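Adenylate cyclase-like protein (Chlamydia trachomatis, PDB 4QO6) forms part of the inner-membrane ring of the chlamydial type III secretion system, this chain being a periplasmic piece built from successive BON-like domains. Local coordinates at residues A[86-91]-A[105-110]; A[139-144]-A[156-161]; A[165-170]-A[193-198]. All blocks are in the same frame, centred on the assembly; numbering follows the deposited sequence.

Interaction 1: A[86-91]-A[105-110]; sequences PEFKGI and GYLKTE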
ATOM      1  N   PRO A  86      -1.481  -7.734 -17.222  1.00 54.56           N
ATOM      2  CA  PRO A  86      -0.099  -8.182 -16.912  1.00 53.12           C
ATOM      3  C   PRO A  86       0.805  -7.055 -16.363  1.00 49.29           C
ATOM      4  O   PRO A  86       1.640  -7.269 -15.444  1.00 39.84           O
ATOM      5  CB  PRO A  86       0.409  -8.677 -18.269  1.00 59.49           C
ATOM      6  CG  PRO A  86      -0.347  -7.834 -19.286  1.00 61.55           C
ATOM      7  CD  PRO A  86      -1.705  -7.546 -18.676  1.00 59.03           C
ATOM      8  N   GLU A  87       0.625  -5.857 -16.907  1.00 46.41           N
ATOM      9  CA  GLU A  87       1.308  -4.668 -16.388  1.00 51.43           C
ATOM     10  C   GLU A  87       1.091  -4.460 -14.848  1.00 46.66           C
ATOM     11  O   GLU A  87       2.014  -4.066 -14.148  1.00 48.21           O
ATOM     12  CB  GLU A  87       0.882  -3.448 -17.236  1.00 55.79           C
ATOM     13  CG  GLU A  87       1.614  -2.129 -16.979  1.00 70.69           C
ATOM     14  CD  GLU A  87       2.938  -1.963 -17.723  1.00 80.86           C
ATOM     15  OE1 GLU A  87       3.484  -2.968 -18.233  1.00 89.39           O
ATOM     16  OE2 GLU A  87       3.450  -0.815 -17.776  1.00 82.89           O
ATOM     17  N   PHE A  88      -0.101  -4.761 -14.308  1.00 44.25           N
ATOM     18  CA  PHE A  88      -0.429  -4.377 -12.911  1.00 42.69           C
ATOM     19  C   PHE A  88      -0.745  -5.480 -11.927  1.00 43.21           C
ATOM     20  O   PHE A  88      -1.185  -5.191 -10.846  1.00 38.25           O
ATOM     21  CB  PHE A  88      -1.593  -3.384 -12.882  1.00 36.33           C
ATOM     22  CG  PHE A  88      -1.415  -2.243 -13.808  1.00 35.12           C
ATOM     23  CD1 PHE A  88      -0.274  -1.466 -13.749  1.00 36.76           C
ATOM     24  CD2 PHE A  88      -2.373  -1.939 -14.727  1.00 34.23           C
ATOM     25  CE1 PHE A  88      -0.090  -0.412 -14.611  1.00 37.56           C
ATOM     26  CE2 PHE A  88      -2.195  -0.892 -15.605  1.00 33.64           C
ATOM     27  CZ  PHE A  88      -1.048  -0.132 -15.547  1.00 35.98           C
ATOM     28  N   LYS A  89      -0.488  -6.730 -12.254  1.00 52.16           N
ATOM     29  CA  LYS A  89      -1.045  -7.792 -11.432  1.00 57.41           C
ATOM     30  C   LYS A  89      -0.490  -7.840  -9.962  1.00 52.66           C
ATOM     31  O   LYS A  89      -1.214  -8.326  -9.080  1.00 52.63           O
ATOM     32  CB  LYS A  89      -1.026  -9.150 -12.164  1.00 63.37           C
ATOM     33  CG  LYS A  89       0.346  -9.657 -12.608  1.00 69.46           C
ATOM     34  CD  LYS A  89       0.353 -11.183 -12.666  1.00 72.34           C
ATOM     35  CE  LYS A  89       1.412 -11.742 -13.603  1.00 74.74           C
ATOM     36  NZ  LYS A  89       0.903 -11.788 -15.001  1.00 76.07           N
ATOM     37  N   GLY A  90       0.713  -7.305  -9.684  1.00 42.74           N
ATOM     38  CA  GLY A  90       1.186  -7.162  -8.276  1.00 39.86           C
ATOM     39  C   GLY A  90       0.530  -5.999  -7.443  1.00 39.85           C
ATOM     40  O   GLY A  90       0.846  -5.785  -6.280  1.00 37.91           O
ATOM     41  N   ILE A  91      -0.381  -5.259  -8.058  1.00 31.69           N
ATOM     42  CA  ILE A  91      -1.069  -4.119  -7.471  1.00 32.06           C
ATOM     43  C   ILE A  91      -2.467  -4.556  -6.948  1.00 29.68           C
ATOM     44  O   ILE A  91      -3.241  -5.177  -7.676  1.00 26.99           O
ATOM     45  CB  ILE A  91      -1.283  -3.048  -8.579  1.00 29.88           C
ATOM     46  CG1 ILE A  91       0.037  -2.677  -9.290  1.00 29.16           C
ATOM     47  CG2 ILE A  91      -2.036  -1.819  -8.049  1.00 31.55           C
ATOM     48  CD1 ILE A  91       1.091  -2.113  -8.357  1.00 32.86           C
ATOM     49  N   GLY A 105       1.337  -1.905  -3.467  1.00 21.76           N
ATOM     50  CA  GLY A 105       2.197  -2.855  -4.195  1.00 22.02           C
ATOM     51  C   GLY A 105       3.435  -2.168  -4.778  1.00 25.03           C
ATOM     52  O   GLY A 105       3.724  -1.025  -4.429  1.00 26.11           O
ATOM     53  N   TYR A 106       4.129  -2.850  -5.700  1.00 25.98           N
ATOM     54  CA  TYR A 106       5.363  -2.380  -6.345  1.00 27.93           C
ATOM     55  C   TYR A 106       5.175  -2.220  -7.836  1.00 26.89           C
ATOM     56  O   TYR A 106       4.503  -3.014  -8.412  1.00 31.43           O
ATOM     57  CB  TYR A 106       6.512  -3.414  -6.125  1.00 28.28           C
ATOM     58  CG  TYR A 106       6.866  -3.549  -4.682  1.00 26.76           C
ATOM     59  CD1 TYR A 106       7.673  -2.612  -4.068  1.00 26.58           C
ATOM     60  CD2 TYR A 106       6.336  -4.575  -3.910  1.00 25.90           C
ATOM     61  CE1 TYR A 106       7.950  -2.695  -2.713  1.00 27.96           C
ATOM     62  CE2 TYR A 106       6.633  -4.677  -2.566  1.00 27.12           C
ATOM     63  CZ  TYR A 106       7.443  -3.745  -1.982  1.00 26.94           C
ATOM     64  OH  TYR A 106       7.722  -3.843  -0.641  1.00 29.78           O
ATOM     65  N   LEU A 107       5.752  -1.193  -8.431  1.00 29.81           N
ATOM     66  CA  LEU A 107       5.919  -1.057  -9.889  1.00 37.10           C
ATOM     67  C   LEU A 107       7.415  -0.829 -10.100  1.00 41.22           C
ATOM     68  O   LEU A 107       8.135  -0.490  -9.159  1.00 39.31           O
ATOM     69  CB  LEU A 107       5.120   0.136 -10.498  1.00 38.15           C
ATOM     70  CG  LEU A 107       3.589  -0.022 -10.432  1.00 40.22           C
ATOM     71  CD1 LEU A 107       2.801   1.220 -10.759  1.00 41.66           C
ATOM     72  CD2 LEU A 107       3.164  -1.157 -11.342  1.00 42.57           C
ATOM     73  N   LYS A 108       7.865  -1.025 -11.332  1.00 45.48           N
ATOM     74  CA  LYS A 108       9.280  -1.062 -11.650  1.00 46.52           C
ATOM     75  C   LYS A 108       9.766   0.346 -11.797  1.00 45.20           C
ATOM     76  O   LYS A 108      10.749   0.681 -11.189  1.00 42.99           O
ATOM     77  CB  LYS A 108       9.533  -1.856 -12.932  1.00 51.86           C
ATOM     78  CG  LYS A 108      10.996  -2.076 -13.267  1.00 62.17           C
ATOM     79  CD  LYS A 108      11.518  -3.404 -12.731  1.00 71.46           C
ATOM     80  CE  LYS A 108      13.044  -3.481 -12.815  1.00 76.70           C
ATOM     81  NZ  LYS A 108      13.610  -4.554 -11.942  1.00 79.41           N
ATOM     82  N   THR A 109       9.047   1.172 -12.565  1.00 44.70           N
ATOM     83  CA  THR A 109       9.481   2.531 -12.911  1.00 47.00           C
ATOM     84  C   THR A 109       8.388   3.588 -12.798  1.00 44.53           C
ATOM     85  O   THR A 109       7.214   3.241 -12.711  1.00 45.98           O
ATOM     86  CB  THR A 109       9.950   2.573 -14.388  1.00 50.98           C
ATOM     87  OG1 THR A 109       8.911   2.050 -15.238  1.00 49.04           O
ATOM     88  CG2 THR A 109      11.231   1.763 -14.562  1.00 47.80           C
ATOM     89  N   GLU A 110       8.769   4.868 -12.865  1.00 44.07           N
ATOM     90  CA  GLU A 110       7.801   5.996 -12.912  1.00 51.01           C
ATOM     91  C   GLU A 110       6.855   5.961 -14.118  1.00 51.07           C
ATOM     92  O   GLU A 110       5.772   6.566 -14.086  1.00 40.96           O
ATOM     93  CB  GLU A 110       8.499   7.374 -12.927  1.00 53.59           C
ATOM     94  CG  GLU A 110       9.121   7.818 -11.617  1.00 61.30           C
ATOM     95  CD  GLU A 110      10.648   7.951 -11.673  1.00 73.20           C
ATOM     96  OE1 GLU A 110      11.221   8.254 -12.757  1.00 78.08           O
ATOM     97  OE2 GLU A 110      11.292   7.772 -10.613  1.00 72.70           O
TER
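Ile91 and Leu107 carry this contact, their side chains crossing at about a right angle. The terminal methyl of the isoleucine, CD1, lies 3.8 Å from Leu107 CD2 and also reaches the backbone, 3.5 Å from Tyr106 O. In Ile91 the CG1 branch stands anti to the carbonyl carbon (chi1 -54°), and this branch carries CD1 over to the strand. Leu107 CD2 has a second apolar neighbour: it meets the edge of the Phe88 ring, close to the ring plane, with CD1 of the phenylalanine 4.2 Å away. One leucine methyl is thus shared by two buried side chains from the loop. At the other end the backbones come together directly, Gly90 O lying 3.8 Å from Gly105 CA. Gly105 adopts phi 128° and psi -166°, a conformation open mainly to glycine, and its bare CA lets Gly90 O come this near. Behind these atoms, a type I beta turn from Phe88 to Ile91, closed by Ile91 N to Phe88 O at 2.9 Å, sets the spacing of the two loop residues. Within the PD2 domain, the loop 86-91 leads from helix 71-83 into strand 92-95. Phe88 packs on Cys115, Leu116 and Tyr119 of helix 110-123, while Leu107 touches Val134 of strand 130-136, so the contact sits where loop, helix and sheet meet.

Interaction 2: A[139-144]-A[156-161]; sequences QVMKAL and VHVSFT
Helix-on-sheet packing in the BON domain brings helix 137-150 against the outer strand 157-161, and Val140, Met141 and Leu144 are the helix residues that reach it. The helix runs nearly antiparallel to the strand, their segment axes 8.1 Å apart. Val140 sits over the Phe160 ring in a CH-pi contact: its CG1 lies 3.8 Å from the ring centroid and only 5° off the normal, so the methyl is almost exactly above the centre of the face. Phe160 CG is anti to the backbone N (chi1 -177°), which swings the ring toward the start of the helix, with one face turned to this valine. One turn further on, Leu144 CD1 fits between two strand residues, 3.7 Å from Val158 CG2 and 4.1 Å from Phe160 CB, crossing each side chain at about a right angle. Ile192, from the loop before strand 194-202, touches Val140, Leu144 and Phe160 alike and closes this apolar cluster, while Leu186 of helix 176-187 packs on Leu144. Met141 works differently, because it lies along the strand backbone at the border of the contact. Its CG passes 4.1 Å from Phe160 CB, and SD comes within 3.6 Å of Val158 O. The chain then bends at chi3 (-86°), laying the methyl CE against the peptide, 3.4 Å from Phe160 N.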
ATOM      1  N   GLN A 139      12.837   4.244  -7.711  1.00 39.24           N
ATOM      2  CA  GLN A 139      13.048   5.242  -6.647  1.00 35.41           C
ATOM      3  C   GLN A 139      13.729   4.682  -5.399  1.00 34.89           C
ATOM      4  O   GLN A 139      14.563   5.349  -4.773  1.00 33.50           O
ATOM      5  CB  GLN A 139      11.735   5.944  -6.269  1.00 34.85           C
ATOM      6  CG  GLN A 139      11.297   6.929  -7.338  1.00 39.29           C
ATOM      7  CD  GLN A 139       9.844   7.406  -7.201  1.00 45.82           C
ATOM      8  OE1 GLN A 139       9.212   7.274  -6.139  1.00 45.49           O
ATOM      9  NE2 GLN A 139       9.306   7.965  -8.296  1.00 46.09           N
ATOM     10  N   VAL A 140      13.380   3.465  -5.028  1.00 32.13           N
ATOM     11  CA  VAL A 140      13.916   2.866  -3.809  1.00 31.06           C
ATOM     12  C   VAL A 140      15.385   2.555  -4.009  1.00 34.61           C
ATOM     13  O   VAL A 140      16.157   2.600  -3.067  1.00 28.94           O
ATOM     14  CB  VAL A 140      13.216   1.561  -3.463  1.00 29.07           C
ATOM     15  CG1 VAL A 140      13.819   0.945  -2.203  1.00 29.06           C
ATOM     16  CG2 VAL A 140      11.730   1.831  -3.245  1.00 28.26           C
ATOM     17  N   MET A 141      15.747   2.280  -5.254  1.00 34.15           N
ATOM     18  CA  MET A 141      17.086   1.900  -5.586  1.00 39.93           C
ATOM     19  C   MET A 141      18.029   3.121  -5.522  1.00 38.82           C
ATOM     20  O   MET A 141      19.103   2.993  -4.983  1.00 37.86           O
ATOM     21  CB  MET A 141      17.123   1.217  -6.972  1.00 43.20           C
ATOM     22  CG  MET A 141      17.972  -0.047  -6.983  1.00 45.60           C
ATOM     23  SD  MET A 141      18.336  -0.613  -8.645  1.00 57.66           S
ATOM     24  CE  MET A 141      16.905  -1.634  -9.053  1.00 57.53           C
ATOM     25  N   LYS A 142      17.642   4.273  -6.090  1.00 42.03           N
ATOM     26  CA  LYS A 142      18.325   5.596  -5.801  1.00 43.15           C
ATOM     27  C   LYS A 142      18.467   5.843  -4.269  1.00 34.68           C
ATOM     28  O   LYS A 142      19.512   6.211  -3.752  1.00 31.87           O
ATOM     29  CB  LYS A 142      17.585   6.763  -6.502  1.00 46.44           C
ATOM     30  CG  LYS A 142      17.690   8.172  -5.865  1.00 56.31           C
ATOM     31  CD  LYS A 142      18.943   8.979  -6.271  1.00 60.13           C
ATOM     32  CE  LYS A 142      18.870  10.486  -5.943  1.00 58.81           C
ATOM     33  NZ  LYS A 142      19.425  10.865  -4.611  1.00 56.98           N
ATOM     34  N   ALA A 143      17.439   5.583  -3.507  1.00 32.12           N
ATOM     35  CA  ALA A 143      17.590   5.838  -2.067  1.00 31.06           C
ATOM     36  C   ALA A 143      18.710   4.949  -1.501  1.00 32.95           C
ATOM     37  O   ALA A 143      19.575   5.449  -0.796  1.00 33.63           O
ATOM     38  CB  ALA A 143      16.305   5.622  -1.329  1.00 28.79           C
ATOM     39  N   LEU A 144      18.688   3.644  -1.839  1.00 30.42           N
ATOM     40  CA  LEU A 144      19.659   2.657  -1.359  1.00 29.27           C
ATOM     41  C   LEU A 144      21.094   2.973  -1.810  1.00 27.57           C
ATOM     42  O   LEU A 144      21.986   2.946  -1.032  1.00 25.00           O
ATOM     43  CB  LEU A 144      19.283   1.257  -1.895  1.00 31.91           C
ATOM     44  CG  LEU A 144      17.970   0.575  -1.427  1.00 33.16           C
ATOM     45  CD1 LEU A 144      17.581  -0.620  -2.294  1.00 36.05           C
ATOM     46  CD2 LEU A 144      18.038   0.152   0.029  1.00 35.03           C
ATOM     47  N   VAL A 156      29.811  -1.152  -3.186  1.00 43.95           N
ATOM     48  CA  VAL A 156      28.692  -2.106  -3.157  1.00 40.13           C
ATOM     49  C   VAL A 156      27.517  -1.690  -4.039  1.00 42.39           C
ATOM     50  O   VAL A 156      27.073  -0.510  -4.019  1.00 42.55           O
ATOM     51  CB  VAL A 156      28.182  -2.244  -1.730  1.00 37.27           C
ATOM     52  CG1 VAL A 156      26.987  -3.200  -1.624  1.00 35.85           C
ATOM     53  CG2 VAL A 156      29.332  -2.674  -0.845  1.00 36.86           C
ATOM     54  N   HIS A 157      27.010  -2.666  -4.795  1.00 39.22           N
ATOM     55  CA  HIS A 157      25.962  -2.448  -5.777  1.00 41.82           C
ATOM     56  C   HIS A 157      24.664  -3.030  -5.287  1.00 39.80           C
ATOM     57  O   HIS A 157      24.664  -3.977  -4.542  1.00 42.34           O
ATOM     58  CB  HIS A 157      26.375  -3.022  -7.126  1.00 42.74           C
ATOM     59  CG  HIS A 157      27.498  -2.257  -7.750  1.00 54.29           C
ATOM     60  ND1 HIS A 157      28.790  -2.299  -7.261  1.00 60.01           N
ATOM     61  CD2 HIS A 157      27.511  -1.366  -8.769  1.00 54.02           C
ATOM     62  CE1 HIS A 157      29.557  -1.497  -7.983  1.00 59.86           C
ATOM     63  NE2 HIS A 157      28.802  -0.915  -8.900  1.00 57.38           N
ATOM     64  N   VAL A 158      23.544  -2.444  -5.682  1.00 41.97           N
ATOM     65  CA  VAL A 158      22.249  -2.913  -5.171  1.00 43.22           C
ATOM     66  C   VAL A 158      21.238  -3.114  -6.300  1.00 39.73           C
ATOM     67  O   VAL A 158      21.227  -2.366  -7.282  1.00 37.31           O
ATOM     68  CB  VAL A 158      21.703  -1.972  -4.078  1.00 45.61           C
ATOM     69  CG1 VAL A 158      21.433  -0.574  -4.629  1.00 49.45           C
ATOM     70  CG2 VAL A 158      20.456  -2.554  -3.455  1.00 47.87           C
ATOM     71  N   SER A 159      20.453  -4.183  -6.199  1.00 37.29           N
ATOM     72  CA  SER A 159      19.221  -4.290  -6.984  1.00 36.11           C
ATOM     73  C   SER A 159      18.022  -4.382  -6.057  1.00 32.23           C
ATOM     74  O   SER A 159      18.128  -4.794  -4.902  1.00 35.31           O
ATOM     75  CB  SER A 159      19.255  -5.454  -7.982  1.00 37.78           C
ATOM     76  OG  SER A 159      19.134  -6.701  -7.339  1.00 37.17           O
ATOM     77  N   PHE A 160      16.869  -4.011  -6.573  1.00 31.62           N
ATOM     78  CA  PHE A 160      15.642  -3.986  -5.766  1.00 32.49           C
ATOM     79  C   PHE A 160      14.406  -4.387  -6.567  1.00 34.04           C
ATOM     80  O   PHE A 160      14.073  -3.740  -7.568  1.00 37.19           O
ATOM     81  CB  PHE A 160      15.397  -2.621  -5.172  1.00 31.01           C
ATOM     82  CG  PHE A 160      14.201  -2.584  -4.294  1.00 32.57           C
ATOM     83  CD1 PHE A 160      14.258  -3.135  -3.019  1.00 28.50           C
ATOM     84  CD2 PHE A 160      12.997  -2.037  -4.750  1.00 32.68           C
ATOM     85  CE1 PHE A 160      13.149  -3.144  -2.218  1.00 29.90           C
ATOM     86  CE2 PHE A 160      11.885  -2.029  -3.927  1.00 32.46           C
ATOM     87  CZ  PHE A 160      11.970  -2.582  -2.655  1.00 30.81           C
ATOM     88  N   THR A 161      13.764  -5.472  -6.163  1.00 34.58           N
ATOM     89  CA  THR A 161      12.490  -5.875  -6.770  1.00 39.78           C
ATOM     90  C   THR A 161      11.598  -6.527  -5.711  1.00 37.03           C
ATOM     91  O   THR A 161      12.061  -7.367  -4.957  1.00 33.14           O
ATOM     92  CB  THR A 161      12.616  -6.867  -7.964  1.00 41.80           C
ATOM     93  OG1 THR A 161      12.709  -8.189  -7.473  1.00 42.33           O
ATOM     94  CG2 THR A 161      13.838  -6.605  -8.851  1.00 46.70           C
TER

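Interaction 3: A[165-170]-A[193-198]; sequences AVLTGY and RAVKNF
Ala165 uses both its backbone polar atoms on the neighbouring strand: its N donates to Ala194 O at 2.7 Å, and its O accepts from Lys196 N at 2.6 Å. The parallel ladder continues as Leu167 N binds Lys196 O at 2.9 Å, nearly straight at 173°, and Leu167 O takes Phe198 N at 2.8 Å. This last bond is the more bent, 152° at the hydrogen, with its donor tilted 21° from the carbonyl plane. Two acceptors also receive CA-H contacts, Ala165 O from Val195 CA and Lys196 O from Val166 CA. Val166 points the other way with its backbone, pairing with Ser159, and Asn197 OD1 is satisfied by Val199 N. On the face of Ala165 and Leu167, Leu167 CD1 meets Val195 CG1 at 3.5 Å. On the face of Val166 and Lys196, Val166 CG1 lies in plane at the edge of the Phe198 ring, 3.7 Å from CD2. The two strands belong to a beta-alpha-beta unit of the BON domain: strand 164-172 is central, between 157-161 and 194-202, and helix 176-187 packs on the Leu167 face through Val183.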
ATOM      1  N   ALA A 165      15.815  -6.232  -1.500  1.00 27.38           N
ATOM      2  CA  ALA A 165      17.115  -5.639  -1.829  1.00 29.08           C
ATOM      3  C   ALA A 165      18.257  -6.690  -1.890  1.00 28.27           C
ATOM      4  O   ALA A 165      18.514  -7.360  -0.883  1.00 28.90           O
ATOM      5  CB  ALA A 165      17.465  -4.616  -0.761  1.00 27.42           C
ATOM      6  N   VAL A 166      18.982  -6.726  -3.003  1.00 27.36           N
ATOM      7  CA  VAL A 166      20.150  -7.608  -3.183  1.00 30.15           C
ATOM      8  C   VAL A 166      21.476  -6.807  -3.277  1.00 32.17           C
ATOM      9  O   VAL A 166      21.645  -5.932  -4.135  1.00 29.13           O
ATOM     10  CB  VAL A 166      20.039  -8.526  -4.445  1.00 30.32           C
ATOM     11  CG1 VAL A 166      21.187  -9.509  -4.493  1.00 32.98           C
ATOM     12  CG2 VAL A 166      18.758  -9.365  -4.479  1.00 30.91           C
ATOM     13  N   LEU A 167      22.419  -7.150  -2.404  1.00 32.09           N
ATOM     14  CA  LEU A 167      23.738  -6.528  -2.367  1.00 31.13           C
ATOM     15  C   LEU A 167      24.845  -7.460  -2.876  1.00 31.89           C
ATOM     16  O   LEU A 167      24.948  -8.623  -2.470  1.00 29.21           O
ATOM     17  CB  LEU A 167      24.066  -6.121  -0.948  1.00 29.88           C
ATOM     18  CG  LEU A 167      22.977  -5.309  -0.259  1.00 31.36           C
ATOM     19  CD1 LEU A 167      23.334  -5.153   1.200  1.00 32.61           C
ATOM     20  CD2 LEU A 167      22.766  -3.960  -0.940  1.00 32.24           C
ATOM     21  N   THR A 168      25.689  -6.905  -3.730  1.00 29.85           N
ATOM     22  CA  THR A 168      26.861  -7.593  -4.240  1.00 32.32           C
ATOM     23  C   THR A 168      28.055  -6.647  -4.269  1.00 35.22           C
ATOM     24  O   THR A 168      27.901  -5.434  -4.243  1.00 33.18           O
ATOM     25  CB  THR A 168      26.621  -7.996  -5.682  1.00 32.33           C
ATOM     26  OG1 THR A 168      26.126  -6.842  -6.387  1.00 30.91           O
ATOM     27  CG2 THR A 168      25.594  -9.147  -5.734  1.00 34.00           C
ATOM     28  N   GLY A 169      29.250  -7.209  -4.374  1.00 35.44           N
ATOM     29  CA  GLY A 169      30.451  -6.404  -4.461  1.00 32.14           C
ATOM     30  C   GLY A 169      31.427  -6.917  -3.460  1.00 32.62           C
ATOM     31  O   GLY A 169      31.335  -8.077  -3.021  1.00 35.05           O
ATOM     32  N   TYR A 170      32.365  -6.046  -3.098  1.00 33.00           N
ATOM     33  CA  TYR A 170      33.481  -6.403  -2.214  1.00 35.08           C
ATOM     34  C   TYR A 170      33.719  -5.317  -1.173  1.00 31.66           C
ATOM     35  O   TYR A 170      33.633  -4.172  -1.496  1.00 38.16           O
ATOM     36  CB  TYR A 170      34.753  -6.558  -3.035  1.00 32.27           C
ATOM     37  CG  TYR A 170      34.720  -7.586  -4.133  1.00 28.46           C
ATOM     38  CD1 TYR A 170      35.067  -8.914  -3.886  1.00 30.87           C
ATOM     39  CD2 TYR A 170      34.424  -7.218  -5.418  1.00 28.42           C
ATOM     40  CE1 TYR A 170      35.072  -9.859  -4.896  1.00 31.12           C
ATOM     41  CE2 TYR A 170      34.410  -8.142  -6.440  1.00 30.43           C
ATOM     42  CZ  TYR A 170      34.736  -9.456  -6.191  1.00 31.61           C
ATOM     43  OH  TYR A 170      34.705 -10.346  -7.239  1.00 31.67           O
ATOM     44  N   ARG A 193      11.285  -5.096   2.472  1.00 43.43           N
ATOM     45  CA  ARG A 193      10.951  -6.269   3.295  1.00 47.19           C
ATOM     46  C   ARG A 193      12.150  -7.167   3.611  1.00 44.65           C
ATOM     47  O   ARG A 193      12.199  -7.791   4.670  1.00 50.28           O
ATOM     48  CB  ARG A 193       9.906  -7.139   2.588  1.00 55.40           C
ATOM     49  CG  ARG A 193       8.515  -6.541   2.485  1.00 63.92           C
ATOM     50  CD  ARG A 193       7.735  -7.266   1.401  1.00 71.78           C
ATOM     51  NE  ARG A 193       6.337  -6.849   1.325  1.00 80.52           N
ATOM     52  CZ  ARG A 193       5.446  -7.322   0.445  1.00 85.21           C
ATOM     53  NH1 ARG A 193       5.786  -8.241  -0.463  1.00 84.89           N
ATOM     54  NH2 ARG A 193       4.200  -6.863   0.467  1.00 86.42           N
ATOM     55  N   ALA A 194      13.094  -7.278   2.693  1.00 41.05           N
ATOM     56  CA  ALA A 194      14.281  -8.115   2.920  1.00 41.40           C
ATOM     57  C   ALA A 194      15.516  -7.567   2.224  1.00 43.83           C
ATOM     58  O   ALA A 194      15.423  -7.062   1.057  1.00 37.35           O
ATOM     59  CB  ALA A 194      14.022  -9.526   2.405  1.00 41.45           C
ATOM     60  N   VAL A 195      16.664  -7.704   2.903  1.00 40.60           N
ATOM     61  CA  VAL A 195      17.982  -7.470   2.251  1.00 42.14           C
ATOM     62  C   VAL A 195      18.742  -8.775   2.103  1.00 40.02           C
ATOM     63  O   VAL A 195      18.961  -9.452   3.079  1.00 48.19           O
ATOM     64  CB  VAL A 195      18.859  -6.498   3.046  1.00 43.72           C
ATOM     65  CG1 VAL A 195      20.200  -6.286   2.335  1.00 42.89           C
ATOM     66  CG2 VAL A 195      18.120  -5.169   3.235  1.00 43.63           C
ATOM     67  N   LYS A 196      19.085  -9.154   0.883  1.00 39.61           N
ATOM     68  CA  LYS A 196      19.923 -10.322   0.639  1.00 40.71           C
ATOM     69  C   LYS A 196      21.360  -9.840   0.418  1.00 40.47           C
ATOM     70  O   LYS A 196      21.648  -9.236  -0.615  1.00 37.07           O
ATOM     71  CB  LYS A 196      19.489 -11.091  -0.619  1.00 42.27           C
ATOM     72  CG  LYS A 196      18.095 -11.727  -0.618  1.00 44.83           C
ATOM     73  CD  LYS A 196      18.063 -13.080   0.075  1.00 50.58           C
ATOM     74  CE  LYS A 196      16.652 -13.686   0.060  1.00 58.13           C
ATOM     75  NZ  LYS A 196      16.218 -14.183   1.406  1.00 55.31           N
ATOM     76  N   ASN A 197      22.242 -10.155   1.370  1.00 37.88           N
ATOM     77  CA  ASN A 197      23.647  -9.758   1.340  1.00 37.05           C
ATOM     78  C   ASN A 197      24.637 -10.802   0.756  1.00 36.46           C
ATOM     79  O   ASN A 197      24.914 -11.780   1.406  1.00 35.93           O
ATOM     80  CB  ASN A 197      24.038  -9.412   2.764  1.00 37.91           C
ATOM     81  CG  ASN A 197      25.408  -8.810   2.871  1.00 36.33           C
ATOM     82  OD1 ASN A 197      26.061  -8.534   1.891  1.00 39.34           O
ATOM     83  ND2 ASN A 197      25.838  -8.611   4.072  1.00 37.74           N
ATOM     84  N   PHE A 198      25.163 -10.579  -0.457  1.00 34.70           N
ATOM     85  CA  PHE A 198      26.175 -11.467  -1.066  1.00 34.38           C
ATOM     86  C   PHE A 198      27.606 -10.843  -1.155  1.00 35.51           C
ATOM     87  O   PHE A 198      28.522 -11.380  -1.805  1.00 33.15           O
ATOM     88  CB  PHE A 198      25.726 -11.916  -2.446  1.00 38.23           C
ATOM     89  CG  PHE A 198      24.444 -12.731  -2.433  1.00 42.00           C
ATOM     90  CD1 PHE A 198      24.441 -14.036  -1.993  1.00 41.83           C
ATOM     91  CD2 PHE A 198      23.240 -12.183  -2.867  1.00 45.28           C
ATOM     92  CE1 PHE A 198      23.267 -14.779  -1.975  1.00 44.78           C
ATOM     93  CE2 PHE A 198      22.062 -12.928  -2.859  1.00 45.90           C
ATOM     94  CZ  PHE A 198      22.075 -14.227  -2.409  1.00 43.08           C
TER

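Interactions 2 and 3 share one BON-domain sheet, their centres about 10 Å apart. Strands 157-161 and 164-172 are antiparallel neighbours, tied by Ser159 O to Val166 N at 2.8 Å and His157 N to Thr168 O at 3.0 Å, both probable hydrogen bonds. Interaction 1 belongs to the preceding PD2 domain, its centre about 17 Å from that of interaction 2 and 22 Å from that of interaction 3. The two domains meet at Tyr106, whose CE1 packs 4.0 Å from Phe160 CZ and whose hydroxyl bonds to Gly191 O, and at a probable Glu110 OE2 to Gln139 NE2 hydrogen bond of 3.1 Å. These contacts join consecutive domains of an elongated periplasmic chain.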